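Local atomic coordinates of glucose-6-phosphate isomerase (Plasmodium falciparum, PDB entry 3QKI), a protein that probably catalyses the reversible conversion of alpha-D-glucose 6-phosphate to beta-D-fructose 6-phosphate in glycolysis and gluconeogenesis. Residues Q383-F388 / G527-L532; F61-M66 / N522-G527; A390-L395 / Q417-E422; T514-D519 / S531-R536. All blocks are in the same frame, centred on the assembly; numbering follows the deposited sequence. Where two conformers were deposited one is given.

Helix 523-543 threads through three of the four contacts and shows how one helix can tie together a loop, a hairpin turn and a sheet. Its N-terminal turn meets the hairpin 61-66 in contact 2, the next turn packs on the loop 383-388 in contact 1, and Leu532 and Tyr533 just beyond face strand 513-518 in contact 4. Contacts 2 and 4, centres 8 Å apart, are joined through neighbouring strands of the six-stranded mixed sheet, with Tyr65 O 2.9 Å from Leu517 N. Contact 3, 14 Å from contact 4 between centres, lies at the other border of that sheet and holds Gln394, which binds beta-D-fructose 6-phosphate. The side chains of Phe388 and Tyr533 are each about 11 Å from that of Gln394.

Contact 1: Q383-F388 / G527-L532; sequences QNLLKF and GLLLSL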
loop_
_atom_site.group_PDB
_atom_site.type_symbol
_atom_site.label_atom_id
_atom_site.label_comp_id
_atom_site.label_asym_id
_atom_site.label_seq_id
_atom_site.Cartn_x
_atom_site.Cartn_y
_atom_site.Cartn_z
ATOM N N GLN A 383 13.180 -4.126 -2.199
ATOM C CA GLN A 383 12.512 -3.940 -0.917
ATOM C C GLN A 383 12.756 -2.555 -0.262
ATOM O O GLN A 383 11.856 -2.056 0.411
ATOM C CB GLN A 383 12.807 -5.105 0.038
ATOM C CG GLN A 383 11.963 -5.115 1.321
ATOM C CD GLN A 383 10.479 -5.309 1.090
ATOM O OE1 GLN A 383 10.021 -5.715 0.028
ATOM N NE2 GLN A 383 9.687 -4.976 2.077
ATOM N N ASN A 384 13.940 -1.919 -0.487
ATOM C CA ASN A 384 14.196 -0.600 0.094
ATOM C C ASN A 384 13.305 0.489 -0.483
ATOM O O ASN A 384 13.122 1.509 0.150
ATOM C CB ASN A 384 15.694 -0.255 0.166
ATOM C CG ASN A 384 16.444 -1.230 1.049
ATOM O OD1 ASN A 384 15.873 -1.853 1.935
ATOM N ND2 ASN A 384 17.721 -1.429 0.803
ATOM N N LEU A 385 12.666 0.216 -1.643
ATOM C CA LEU A 385 11.685 1.109 -2.254
ATOM C C LEU A 385 10.241 0.825 -1.729
ATOM O O LEU A 385 9.288 1.259 -2.356
ATOM C CB LEU A 385 11.783 1.071 -3.794
ATOM C CG LEU A 385 13.004 1.847 -4.389
ATOM C CD1 LEU A 385 13.061 1.674 -5.894
ATOM C CD2 LEU A 385 12.934 3.326 -4.087
ATOM N N LEU A 386 10.094 0.135 -0.567
ATOM C CA LEU A 386 8.776 -0.184 0.004
ATOM C C LEU A 386 7.869 1.022 0.264
ATOM O O LEU A 386 6.660 0.851 0.337
ATOM C CB LEU A 386 8.805 -1.185 1.200
ATOM C CG LEU A 386 9.506 -0.766 2.507
ATOM C CD1 LEU A 386 8.534 -0.228 3.476
ATOM C CD2 LEU A 386 10.096 -1.968 3.208
ATOM N N LYS A 387 8.435 2.226 0.375
ATOM C CA LYS A 387 7.627 3.427 0.619
ATOM C C LYS A 387 7.517 4.347 -0.606
ATOM O O LYS A 387 6.921 5.413 -0.508
ATOM C CB LYS A 387 8.127 4.203 1.863
ATOM C CG LYS A 387 8.008 3.428 3.161
ATOM C CD LYS A 387 6.587 3.249 3.592
ATOM C CE LYS A 387 6.473 2.447 4.858
ATOM N NZ LYS A 387 5.044 2.217 5.202
ATOM N N PHE A 388 8.035 3.906 -1.762
ATOM C CA PHE A 388 7.989 4.704 -3.006
ATOM C C PHE A 388 6.545 4.864 -3.513
ATOM O O PHE A 388 6.110 5.986 -3.733
ATOM C CB PHE A 388 8.911 4.082 -4.080
ATOM C CG PHE A 388 8.937 4.813 -5.402
ATOM C CD1 PHE A 388 9.361 6.145 -5.479
ATOM C CD2 PHE A 388 8.566 4.166 -6.580
ATOM C CE1 PHE A 388 9.438 6.806 -6.722
ATOM C CE2 PHE A 388 8.620 4.838 -7.818
ATOM C CZ PHE A 388 9.065 6.149 -7.877
ATOM N N GLY A 527 17.493 10.700 -6.604
ATOM C CA GLY A 527 17.106 12.030 -7.065
ATOM C C GLY A 527 16.576 11.957 -8.492
ATOM O O GLY A 527 15.518 12.531 -8.793
ATOM N N LEU A 528 17.278 11.196 -9.379
ATOM C CA LEU A 528 16.817 10.983 -10.759
ATOM C C LEU A 528 15.397 10.365 -10.748
ATOM O O LEU A 528 14.546 10.815 -11.508
ATOM C CB LEU A 528 17.742 10.016 -11.517
ATOM C CG LEU A 528 19.126 10.468 -11.921
ATOM C CD1 LEU A 528 19.847 9.322 -12.597
ATOM C CD2 LEU A 528 19.080 11.702 -12.859
ATOM N N LEU A 529 15.167 9.343 -9.887
ATOM C CA LEU A 529 13.879 8.645 -9.757
ATOM C C LEU A 529 12.755 9.592 -9.274
ATOM O O LEU A 529 11.674 9.578 -9.846
ATOM C CB LEU A 529 14.006 7.388 -8.865
ATOM C CG LEU A 529 12.750 6.527 -8.657
ATOM C CD1 LEU A 529 12.258 5.915 -9.965
ATOM C CD2 LEU A 529 13.015 5.418 -7.630
ATOM N N LEU A 530 13.015 10.400 -8.245
ATOM C CA LEU A 530 12.028 11.353 -7.742
ATOM C C LEU A 530 11.639 12.358 -8.815
ATOM O O LEU A 530 10.447 12.544 -9.076
ATOM C CB LEU A 530 12.528 12.119 -6.493
ATOM C CG LEU A 530 11.612 13.269 -6.046
ATOM C CD1 LEU A 530 10.331 12.752 -5.428
ATOM C CD2 LEU A 530 12.331 14.257 -5.210
ATOM N N SER A 531 12.641 12.990 -9.448
ATOM C CA SER A 531 12.380 14.016 -10.453
ATOM C C SER A 531 11.676 13.429 -11.674
ATOM O O SER A 531 10.824 14.089 -12.242
ATOM C CB SER A 531 13.655 14.762 -10.829
ATOM O OG SER A 531 13.429 15.587 -11.964
ATOM N N LEU A 532 12.004 12.191 -12.051
ATOM C CA LEU A 532 11.389 11.507 -13.176
ATOM C C LEU A 532 9.860 11.467 -12.989
ATOM O O LEU A 532 9.133 11.807 -13.915
ATOM C CB LEU A 532 11.977 10.078 -13.324
ATOM C CG LEU A 532 11.303 9.146 -14.342
ATOM C CD1 LEU A 532 11.336 9.739 -15.722
ATOM C CD2 LEU A 532 11.942 7.752 -14.329
#
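Leu529 meets both Phe388 and Leu385, and all three side chains are apolar and buried. Its CD2 methyl sits over one face of the Phe388 ring, 4.1 Å from the centroid and displaced toward the rim, a CH-pi contact with the carbon only 19° off the ring normal. The branch point follows closely: Leu529 CG lies 3.8 Å from Phe388 CZ, so the leucine leans over the far end of the ring. Leu385 arrives from the loop tip to tip, its CD2 methyl 4.1 Å from Leu529 CD2, and that one methyl therefore serves both partners. The ring extends this far because CG of Phe388 stands anti to the backbone N (chi1 180°), which sends it out from the first turn of helix 388-400 toward helix 523-543.

Behind the first shell, the short turn is held by a backbone hydrogen bond from Phe388 N to Leu385 O (3.0 Å); Lys387 sits at the N-cap position of the helix. The Phe388 ring also meets Tyr533 edge-to-face and packs on Ile446 of strand 443-448, while Phe183 and Ala187 of helix 179-197 touch Leu385. Near the start of the loop, Asn384 OD1 accepts from Arg233 NE of the second subunit. With no polar group among the three touching side chains, the cohesion here comes from dispersion and from burial away from water, and depends on fit of shape.

Contact 2: F61-M66 / N522-G527; sequences FKNFYM and NFYTCG
Tyr524 and Asn63 contribute most of the buried surface, with Lys62 and Thr525 adding smaller shares. Asn63 splits its amide between two neighbours on helix 523-543. Its ND2 lies at the edge of the Tyr524 ring, 3.6 Å from CE1, with amide and ring planes 56° apart. In the conformers given, Asn63 OD1 lies 2.6 Å from Thr525 OG1, but this bond is doubtful: both side chains are split over two conformers, and Asn522 OD1 competes for the proton. That second oxygen caps the helix: Thr525 N donates to Asn522 OD1 over 2.9 Å, nearly straight at 170°. Lys62 crosses the tyrosine at about a right angle, bent at chi2 (-89°) to lay its methylene carbons by the hydroxyl, with CE 3.4 Å from Tyr524 OH. The hydroxyl itself is hydrogen-bonded to Asp342 of helix 330-349. The contact thus sets the turn linking antiparallel strands 58-61 and 64-70, at one border of the mixed sheet, against the N-terminal turn of helix 523-543, with helix 330-349 alongside.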
loop_
_atom_site.group_PDB
_atom_site.type_symbol
_atom_site.label_atom_id
_atom_site.label_comp_id
_atom_site.label_asym_id
_atom_site.label_seq_id
_atom_site.Cartn_x
_atom_site.Cartn_y
_atom_site.Cartn_z
ATOM N N PHE A 61 19.420 7.455 -20.119
ATOM C CA PHE A 61 19.759 8.746 -19.524
ATOM C C PHE A 61 20.584 8.494 -18.313
ATOM O O PHE A 61 20.093 7.902 -17.342
ATOM C CB PHE A 61 18.564 9.674 -19.211
ATOM C CG PHE A 61 18.983 11.025 -18.659
ATOM C CD1 PHE A 61 18.584 11.432 -17.396
ATOM C CD2 PHE A 61 19.830 11.862 -19.383
ATOM C CE1 PHE A 61 18.984 12.669 -16.884
ATOM C CE2 PHE A 61 20.233 13.095 -18.865
ATOM C CZ PHE A 61 19.822 13.483 -17.610
ATOM N N LYS A 62 21.852 8.921 -18.371
ATOM C CA LYS A 62 22.840 8.736 -17.310
ATOM C C LYS A 62 23.023 7.230 -16.997
ATOM O O LYS A 62 23.391 6.447 -17.879
ATOM C CB LYS A 62 22.502 9.569 -16.030
ATOM C CG LYS A 62 22.337 11.075 -16.258
ATOM C CD LYS A 62 23.638 11.845 -16.137
ATOM C CE LYS A 62 23.405 13.313 -16.378
ATOM N NZ LYS A 62 24.693 14.048 -16.527
ATOM N N ASN A 63 22.705 6.861 -15.753
ATOM C CA ASN A 63 22.860 5.522 -15.203
ATOM C C ASN A 63 21.592 4.643 -15.281
ATOM O O ASN A 63 21.389 3.768 -14.427
ATOM C CB ASN A 63 23.433 5.625 -13.777
ATOM C CG ASN A 63 22.972 6.823 -12.976
ATOM O OD1 ASN A 63 22.036 6.736 -12.184
ATOM N ND2 ASN A 63 23.635 7.959 -13.145
ATOM N N PHE A 64 20.736 4.857 -16.317
ATOM C CA PHE A 64 19.511 4.074 -16.466
ATOM C C PHE A 64 18.941 3.941 -17.849
ATOM O O PHE A 64 19.132 4.824 -18.697
ATOM C CB PHE A 64 18.429 4.510 -15.460
ATOM C CG PHE A 64 17.509 5.648 -15.848
ATOM C CD1 PHE A 64 17.805 6.955 -15.487
ATOM C CD2 PHE A 64 16.294 5.398 -16.468
ATOM C CE1 PHE A 64 16.942 7.999 -15.811
ATOM C CE2 PHE A 64 15.426 6.446 -16.790
ATOM C CZ PHE A 64 15.748 7.734 -16.447
ATOM N N TYR A 65 18.182 2.859 -18.052
ATOM C CA TYR A 65 17.431 2.560 -19.261
ATOM C C TYR A 65 15.923 2.602 -18.956
ATOM O O TYR A 65 15.473 2.118 -17.908
ATOM C CB TYR A 65 17.764 1.136 -19.773
ATOM C CG TYR A 65 19.076 0.951 -20.515
ATOM C CD1 TYR A 65 19.151 0.137 -21.641
ATOM C CD2 TYR A 65 20.266 1.484 -20.022
ATOM C CE1 TYR A 65 20.363 -0.085 -22.298
ATOM C CE2 TYR A 65 21.475 1.312 -20.701
ATOM C CZ TYR A 65 21.520 0.526 -21.837
ATOM O OH TYR A 65 22.722 0.311 -22.474
ATOM N N MET A 66 15.147 3.183 -19.861
ATOM C CA MET A 66 13.698 3.113 -19.786
ATOM C C MET A 66 13.280 2.331 -21.022
ATOM O O MET A 66 13.639 2.700 -22.146
ATOM C CB MET A 66 12.998 4.476 -19.769
ATOM C CG MET A 66 11.493 4.318 -19.675
ATOM S SD MET A 66 10.534 5.825 -19.541
ATOM C CE MET A 66 10.817 6.523 -21.270
ATOM N N ASN A 522 21.745 4.848 -5.466
ATOM C CA ASN A 522 22.581 5.684 -4.622
ATOM C C ASN A 522 21.822 7.025 -4.453
ATOM O O ASN A 522 20.675 7.135 -4.917
ATOM C CB ASN A 522 24.000 5.841 -5.201
ATOM C CG ASN A 522 24.064 6.382 -6.605
ATOM O OD1 ASN A 522 23.190 7.113 -7.067
ATOM N ND2 ASN A 522 25.089 5.998 -7.334
ATOM N N PHE A 523 22.397 8.007 -3.750
ATOM C CA PHE A 523 21.698 9.284 -3.526
ATOM C C PHE A 523 21.346 10.027 -4.820
ATOM O O PHE A 523 20.226 10.521 -4.962
ATOM C CB PHE A 523 22.469 10.177 -2.540
ATOM C CG PHE A 523 22.361 9.686 -1.119
ATOM C CD1 PHE A 523 21.307 10.083 -0.309
ATOM C CD2 PHE A 523 23.315 8.816 -0.590
ATOM C CE1 PHE A 523 21.186 9.595 1.004
ATOM C CE2 PHE A 523 23.209 8.349 0.726
ATOM C CZ PHE A 523 22.146 8.744 1.518
ATOM N N TYR A 524 22.294 10.075 -5.771
ATOM C CA TYR A 524 22.113 10.734 -7.049
ATOM C C TYR A 524 20.957 10.080 -7.849
ATOM O O TYR A 524 20.069 10.783 -8.331
ATOM C CB TYR A 524 23.438 10.701 -7.834
ATOM C CG TYR A 524 23.326 11.323 -9.204
ATOM C CD1 TYR A 524 23.088 10.539 -10.327
ATOM C CD2 TYR A 524 23.473 12.702 -9.382
ATOM C CE1 TYR A 524 23.008 11.106 -11.599
ATOM C CE2 TYR A 524 23.375 13.279 -10.645
ATOM C CZ TYR A 524 23.117 12.479 -11.747
ATOM O OH TYR A 524 22.970 13.028 -12.992
ATOM N N THR A 525 20.995 8.741 -7.990
ATOM C CA THR A 525 19.982 7.971 -8.703
ATOM C C THR A 525 18.594 8.106 -8.036
ATOM O O THR A 525 17.587 8.113 -8.731
ATOM C CB THR A 525 20.480 6.526 -8.866
ATOM O OG1 THR A 525 21.736 6.536 -9.559
ATOM C CG2 THR A 525 19.514 5.659 -9.601
ATOM N N CYS A 526 18.546 8.188 -6.690
ATOM C CA CYS A 526 17.259 8.341 -5.997
ATOM C C CYS A 526 16.638 9.704 -6.374
ATOM O O CYS A 526 15.416 9.813 -6.493
ATOM C CB CYS A 526 17.419 8.187 -4.488
ATOM S SG CYS A 526 15.866 7.863 -3.611
ATOM N N GLY A 527 17.493 10.700 -6.604
ATOM C CA GLY A 527 17.106 12.030 -7.065
ATOM C C GLY A 527 16.576 11.957 -8.492
ATOM O O GLY A 527 15.518 12.531 -8.793
#

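Contact 3: A390-L395 / Q417-E422; sequences AHIQQL and QVYFGE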
loop_
_atom_site.group_PDB
_atom_site.type_symbol
_atom_site.label_atom_id
_atom_site.label_comp_id
_atom_site.label_asym_id
_atom_site.label_seq_id
_atom_site.Cartn_x
_atom_site.Cartn_y
_atom_site.Cartn_z
ATOM N N ALA A 390 3.596 4.660 -2.006
ATOM C CA ALA A 390 2.771 5.522 -1.152
ATOM C C ALA A 390 3.005 6.992 -1.503
ATOM O O ALA A 390 2.052 7.768 -1.521
ATOM C CB ALA A 390 3.067 5.262 0.322
ATOM N N HIS A 391 4.261 7.374 -1.792
ATOM C CA HIS A 391 4.577 8.744 -2.221
ATOM C C HIS A 391 3.998 9.006 -3.640
ATOM O O HIS A 391 3.305 10.011 -3.825
ATOM C CB HIS A 391 6.102 9.025 -2.215
ATOM C CG HIS A 391 6.434 10.369 -2.809
ATOM N ND1 HIS A 391 5.805 11.531 -2.368
ATOM C CD2 HIS A 391 7.263 10.684 -3.829
ATOM C CE1 HIS A 391 6.317 12.514 -3.089
ATOM N NE2 HIS A 391 7.188 12.055 -3.988
ATOM N N ILE A 392 4.257 8.102 -4.606
ATOM C CA ILE A 392 3.728 8.211 -5.976
ATOM C C ILE A 392 2.195 8.315 -5.992
ATOM O O ILE A 392 1.665 9.091 -6.774
ATOM C CB ILE A 392 4.304 7.128 -6.949
ATOM C CG1 ILE A 392 5.839 7.232 -7.024
ATOM C CG2 ILE A 392 3.674 7.206 -8.361
ATOM C CD1 ILE A 392 6.412 8.688 -7.293
ATOM N N GLN A 393 1.505 7.618 -5.084
ATOM C CA GLN A 393 0.041 7.698 -4.923
ATOM C C GLN A 393 -0.424 9.109 -4.679
ATOM O O GLN A 393 -1.313 9.555 -5.397
ATOM C CB GLN A 393 -0.422 6.833 -3.755
ATOM C CG GLN A 393 -0.935 5.525 -4.169
ATOM C CD GLN A 393 -1.512 4.783 -2.985
ATOM O OE1 GLN A 393 -1.305 5.136 -1.814
ATOM N NE2 GLN A 393 -2.262 3.737 -3.278
ATOM N N GLN A 394 0.172 9.845 -3.681
ATOM C CA GLN A 394 -0.214 11.242 -3.458
ATOM C C GLN A 394 0.217 12.135 -4.634
ATOM O O GLN A 394 -0.606 12.898 -5.151
ATOM C CB GLN A 394 0.321 11.819 -2.139
ATOM C CG GLN A 394 -0.019 13.329 -2.044
ATOM C CD GLN A 394 0.509 14.047 -0.857
ATOM O OE1 GLN A 394 1.579 13.757 -0.372
ATOM N NE2 GLN A 394 -0.240 15.027 -0.373
ATOM N N LEU A 395 1.495 12.040 -5.050
ATOM C CA LEU A 395 2.058 12.844 -6.130
ATOM C C LEU A 395 1.180 12.780 -7.380
ATOM O O LEU A 395 0.835 13.816 -7.925
ATOM C CB LEU A 395 3.508 12.416 -6.437
ATOM C CG LEU A 395 4.202 13.130 -7.628
ATOM C CD1 LEU A 395 4.371 14.620 -7.371
ATOM C CD2 LEU A 395 5.552 12.514 -7.911
ATOM N N GLN A 417 -5.169 7.948 -13.022
ATOM C CA GLN A 417 -5.437 6.545 -12.725
ATOM C C GLN A 417 -5.357 6.312 -11.208
ATOM O O GLN A 417 -4.812 7.145 -10.471
ATOM C CB GLN A 417 -4.371 5.647 -13.388
ATOM C CG GLN A 417 -4.393 5.637 -14.911
ATOM C CD GLN A 417 -3.306 6.517 -15.465
ATOM O OE1 GLN A 417 -3.123 7.651 -15.032
ATOM N NE2 GLN A 417 -2.547 5.998 -16.436
ATOM N N VAL A 418 -5.859 5.162 -10.750
ATOM C CA VAL A 418 -5.684 4.733 -9.363
ATOM C C VAL A 418 -4.273 4.109 -9.347
ATOM O O VAL A 418 -3.984 3.225 -10.147
ATOM C CB VAL A 418 -6.738 3.705 -8.914
ATOM C CG1 VAL A 418 -6.305 3.029 -7.628
ATOM C CG2 VAL A 418 -8.099 4.363 -8.738
ATOM N N TYR A 419 -3.398 4.604 -8.475
ATOM C CA TYR A 419 -2.041 4.080 -8.330
ATOM C C TYR A 419 -1.992 3.192 -7.106
ATOM O O TYR A 419 -2.576 3.523 -6.068
ATOM C CB TYR A 419 -1.042 5.226 -8.148
ATOM C CG TYR A 419 -0.581 5.856 -9.428
ATOM C CD1 TYR A 419 0.715 5.666 -9.890
ATOM C CD2 TYR A 419 -1.431 6.676 -10.172
ATOM C CE1 TYR A 419 1.163 6.286 -11.058
ATOM C CE2 TYR A 419 -1.012 7.248 -11.375
ATOM C CZ TYR A 419 0.294 7.074 -11.799
ATOM O OH TYR A 419 0.724 7.685 -12.954
ATOM N N PHE A 420 -1.284 2.064 -7.223
ATOM C CA PHE A 420 -1.113 1.136 -6.114
ATOM C C PHE A 420 0.140 0.303 -6.378
ATOM O O PHE A 420 0.772 0.425 -7.437
ATOM C CB PHE A 420 -2.370 0.241 -5.936
ATOM C CG PHE A 420 -2.489 -0.870 -6.956
ATOM C CD1 PHE A 420 -2.169 -2.189 -6.620
ATOM C CD2 PHE A 420 -2.876 -0.597 -8.270
ATOM C CE1 PHE A 420 -2.264 -3.213 -7.569
ATOM C CE2 PHE A 420 -2.962 -1.617 -9.221
ATOM C CZ PHE A 420 -2.668 -2.918 -8.862
ATOM N N GLY A 421 0.488 -0.538 -5.427
ATOM C CA GLY A 421 1.627 -1.415 -5.594
ATOM C C GLY A 421 2.316 -1.807 -4.317
ATOM O O GLY A 421 2.097 -1.214 -3.257
ATOM N N GLU A 422 3.164 -2.819 -4.448
ATOM C CA GLU A 422 4.034 -3.367 -3.420
ATOM C C GLU A 422 5.327 -3.741 -4.120
ATOM O O GLU A 422 5.289 -4.079 -5.307
ATOM C CB GLU A 422 3.417 -4.635 -2.789
ATOM C CG GLU A 422 2.316 -4.350 -1.764
ATOM C CD GLU A 422 2.641 -3.432 -0.594
ATOM O OE1 GLU A 422 3.807 -3.396 -0.133
ATOM O OE2 GLU A 422 1.695 -2.783 -0.098
#
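Gln393 NE2 donates to the backbone carbonyl Tyr419 O over 2.8 Å, at an N-H...O angle of 163°. The oxygen lies in the glutamine amide plane, whereas the donor is tilted 26° from the carbonyl plane. Gln393 delivers its amide on a chain extended beyond CG, whose CG is 4.0 Å from Tyr419 CB, so the aliphatic part packs beside the residue whose carbonyl the amide binds. The preceding residue, Ile392, presents its branch methyl: CG2 comes within 3.7 Å of Tyr419 CD1 and lies almost as near CE1, obliquely to the ring. Gln394, which follows Gln393, belongs to the beta-D-fructose 6-phosphate site, and its NE2 is hydrogen-bonded to Glu398 OE1, another residue of that site.

Phe420 of the second subunit packs on Gln393, so the dimer interface reaches this glutamine. Within the chain, helix 388-400 and strand 418-420 run nearly antiparallel, their local axes 168° apart and 7.7 Å at closest approach. They are the later two elements of the beta-alpha-beta unit begun by strand 375-380. That strand pairs with 418-420 at the border of the mixed sheet, and helix 523-543 packs against helix 388-400 through Tyr533 on Ile392.

Contact 4: T514-D519 / S531-R536; sequences TLLLFD and SLYESR
Strand 513-518 and helix 523-543 follow one another in the chain, and here the helix folds back across a face of the mixed sheet so that Leu516 meets Leu532 and Tyr533. Both delta methyls of Leu516 converge on a single methyl of the helix, Leu532 CD2, which lies 3.9 Å from Leu516 CD1; the two leucines approach tip to tip. With chi1 at 172° the Leu532 side chain turns away from its own backbone N and points its isobutyl group at the strand. Tyr533 adds a second contact from the helix: Leu516 CD1 sits at the edge of its ring, near the ring plane, 4.1 Å from CE1 and 3.8 Å from OH. The phenol oxygen next to this methyl is nevertheless hydrogen-bonded, to Glu444 OE1 of strand 443-448, which anchors the far end of the ring.

On the helix, Ser531 O is gripped twice by Ser535. The backbone N donates over 2.8 Å, and the hydroxyl OG donates over 2.7 Å from the other face of the carbonyl plane, so the serine hydroxyl is satisfied inside its own helix. Arg536, one residue on, forms salt bridges with Glu444 and Glu540, keeping charge paired beside this apolar patch. Ile356 of helix 356-371 packs on Leu532. A hydrophobic strand face covered by a helix is the layered helix-on-sheet packing of alpha/beta proteins, consistent with one of the two SIS domains of the phosphoglucose isomerase fold, each a sheet layered with helices.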
loop_
_atom_site.group_PDB
_atom_site.type_symbol
_atom_site.label_atom_id
_atom_site.label_comp_id
_atom_site.label_asym_id
_atom_site.label_seq_id
_atom_site.Cartn_x
_atom_site.Cartn_y
_atom_site.Cartn_z
ATOM N N THR A 514 6.265 -0.923 -18.452
ATOM C CA THR A 514 7.414 -0.065 -18.633
ATOM C C THR A 514 8.478 -0.612 -17.701
ATOM O O THR A 514 8.177 -0.919 -16.544
ATOM C CB THR A 514 7.082 1.391 -18.302
ATOM O OG1 THR A 514 6.060 1.836 -19.193
ATOM C CG2 THR A 514 8.306 2.290 -18.413
ATOM N N LEU A 515 9.702 -0.762 -18.197
ATOM C CA LEU A 515 10.836 -1.193 -17.384
ATOM C C LEU A 515 11.797 -0.034 -17.182
ATOM O O LEU A 515 12.195 0.623 -18.145
ATOM C CB LEU A 515 11.592 -2.382 -18.002
ATOM C CG LEU A 515 10.859 -3.706 -18.169
ATOM C CD1 LEU A 515 11.769 -4.720 -18.839
ATOM C CD2 LEU A 515 10.496 -4.300 -16.848
ATOM N N LEU A 516 12.168 0.218 -15.930
ATOM C CA LEU A 516 13.161 1.229 -15.548
ATOM C C LEU A 516 14.297 0.462 -14.879
ATOM O O LEU A 516 14.081 -0.141 -13.816
ATOM C CB LEU A 516 12.581 2.298 -14.593
ATOM C CG LEU A 516 11.562 3.266 -15.176
ATOM C CD1 LEU A 516 10.825 4.033 -14.068
ATOM C CD2 LEU A 516 12.224 4.281 -16.111
ATOM N N LEU A 517 15.484 0.433 -15.529
ATOM C CA LEU A 517 16.626 -0.303 -14.993
ATOM C C LEU A 517 17.794 0.626 -14.734
ATOM O O LEU A 517 18.356 1.169 -15.679
ATOM C CB LEU A 517 17.030 -1.512 -15.894
ATOM C CG LEU A 517 18.261 -2.353 -15.473
ATOM C CD1 LEU A 517 18.111 -2.924 -14.050
ATOM C CD2 LEU A 517 18.491 -3.497 -16.453
ATOM N N PHE A 518 18.148 0.800 -13.446
ATOM C CA PHE A 518 19.248 1.676 -13.020
ATOM C C PHE A 518 20.458 0.834 -12.674
ATOM O O PHE A 518 20.313 -0.351 -12.394
ATOM C CB PHE A 518 18.832 2.483 -11.774
ATOM C CG PHE A 518 17.690 3.476 -11.927
ATOM C CD1 PHE A 518 17.943 4.827 -12.101
ATOM C CD2 PHE A 518 16.366 3.056 -11.852
ATOM C CE1 PHE A 518 16.897 5.744 -12.237
ATOM C CE2 PHE A 518 15.322 3.968 -11.967
ATOM C CZ PHE A 518 15.589 5.313 -12.155
ATOM N N ASP A 519 21.653 1.424 -12.633
ATOM C CA ASP A 519 22.794 0.608 -12.226
ATOM C C ASP A 519 22.788 0.361 -10.702
ATOM O O ASP A 519 22.933 -0.768 -10.238
ATOM C CB ASP A 519 24.124 1.209 -12.717
ATOM C CG ASP A 519 24.523 2.551 -12.125
ATOM O OD1 ASP A 519 23.627 3.273 -11.607
ATOM O OD2 ASP A 519 25.730 2.887 -12.182
ATOM N N SER A 531 12.641 12.990 -9.448
ATOM C CA SER A 531 12.380 14.016 -10.453
ATOM C C SER A 531 11.676 13.429 -11.674
ATOM O O SER A 531 10.824 14.089 -12.242
ATOM C CB SER A 531 13.655 14.762 -10.829
ATOM O OG SER A 531 13.429 15.587 -11.964
ATOM N N LEU A 532 12.004 12.191 -12.051
ATOM C CA LEU A 532 11.389 11.507 -13.176
ATOM C C LEU A 532 9.860 11.467 -12.989
ATOM O O LEU A 532 9.133 11.807 -13.915
ATOM C CB LEU A 532 11.977 10.078 -13.324
ATOM C CG LEU A 532 11.303 9.146 -14.342
ATOM C CD1 LEU A 532 11.336 9.739 -15.722
ATOM C CD2 LEU A 532 11.942 7.752 -14.329
ATOM N N TYR A 533 9.383 11.085 -11.793
ATOM C CA TYR A 533 7.954 11.010 -11.494
ATOM C C TYR A 533 7.320 12.388 -11.291
ATOM O O TYR A 533 6.205 12.613 -11.787
ATOM C CB TYR A 533 7.659 10.029 -10.332
ATOM C CG TYR A 533 7.594 8.605 -10.829
ATOM C CD1 TYR A 533 8.759 7.878 -11.086
ATOM C CD2 TYR A 533 6.373 8.016 -11.159
ATOM C CE1 TYR A 533 8.710 6.595 -11.638
ATOM C CE2 TYR A 533 6.314 6.729 -11.708
ATOM C CZ TYR A 533 7.484 6.018 -11.930
ATOM O OH TYR A 533 7.435 4.745 -12.463
ATOM N N GLU A 534 8.037 13.328 -10.635
ATOM C CA GLU A 534 7.504 14.702 -10.476
ATOM C C GLU A 534 7.335 15.327 -11.885
ATOM O O GLU A 534 6.286 15.897 -12.184
ATOM C CB GLU A 534 8.443 15.589 -9.628
ATOM C CG GLU A 534 8.487 15.257 -8.139
ATOM C CD GLU A 534 9.334 16.210 -7.308
ATOM O OE1 GLU A 534 10.092 17.016 -7.899
ATOM O OE2 GLU A 534 9.209 16.185 -6.062
ATOM N N SER A 535 8.328 15.121 -12.764
ATOM C CA SER A 535 8.285 15.612 -14.148
ATOM C C SER A 535 7.154 14.932 -14.928
ATOM O O SER A 535 6.396 15.620 -15.602
ATOM C CB SER A 535 9.620 15.389 -14.843
ATOM O OG SER A 535 10.678 16.022 -14.151
ATOM N N ARG A 536 7.017 13.592 -14.808
ATOM C CA ARG A 536 5.967 12.831 -15.481
ATOM C C ARG A 536 4.591 13.353 -15.114
ATOM O O ARG A 536 3.770 13.534 -16.006
ATOM C CB ARG A 536 6.100 11.314 -15.162
ATOM C CG ARG A 536 5.025 10.411 -15.772
ATOM C CD ARG A 536 3.955 10.107 -14.739
ATOM N NE ARG A 536 3.012 9.058 -15.148
ATOM C CZ ARG A 536 3.223 7.754 -14.979
ATOM N NH1 ARG A 536 4.362 7.320 -14.459
ATOM N NH2 ARG A 536 2.301 6.877 -15.343
#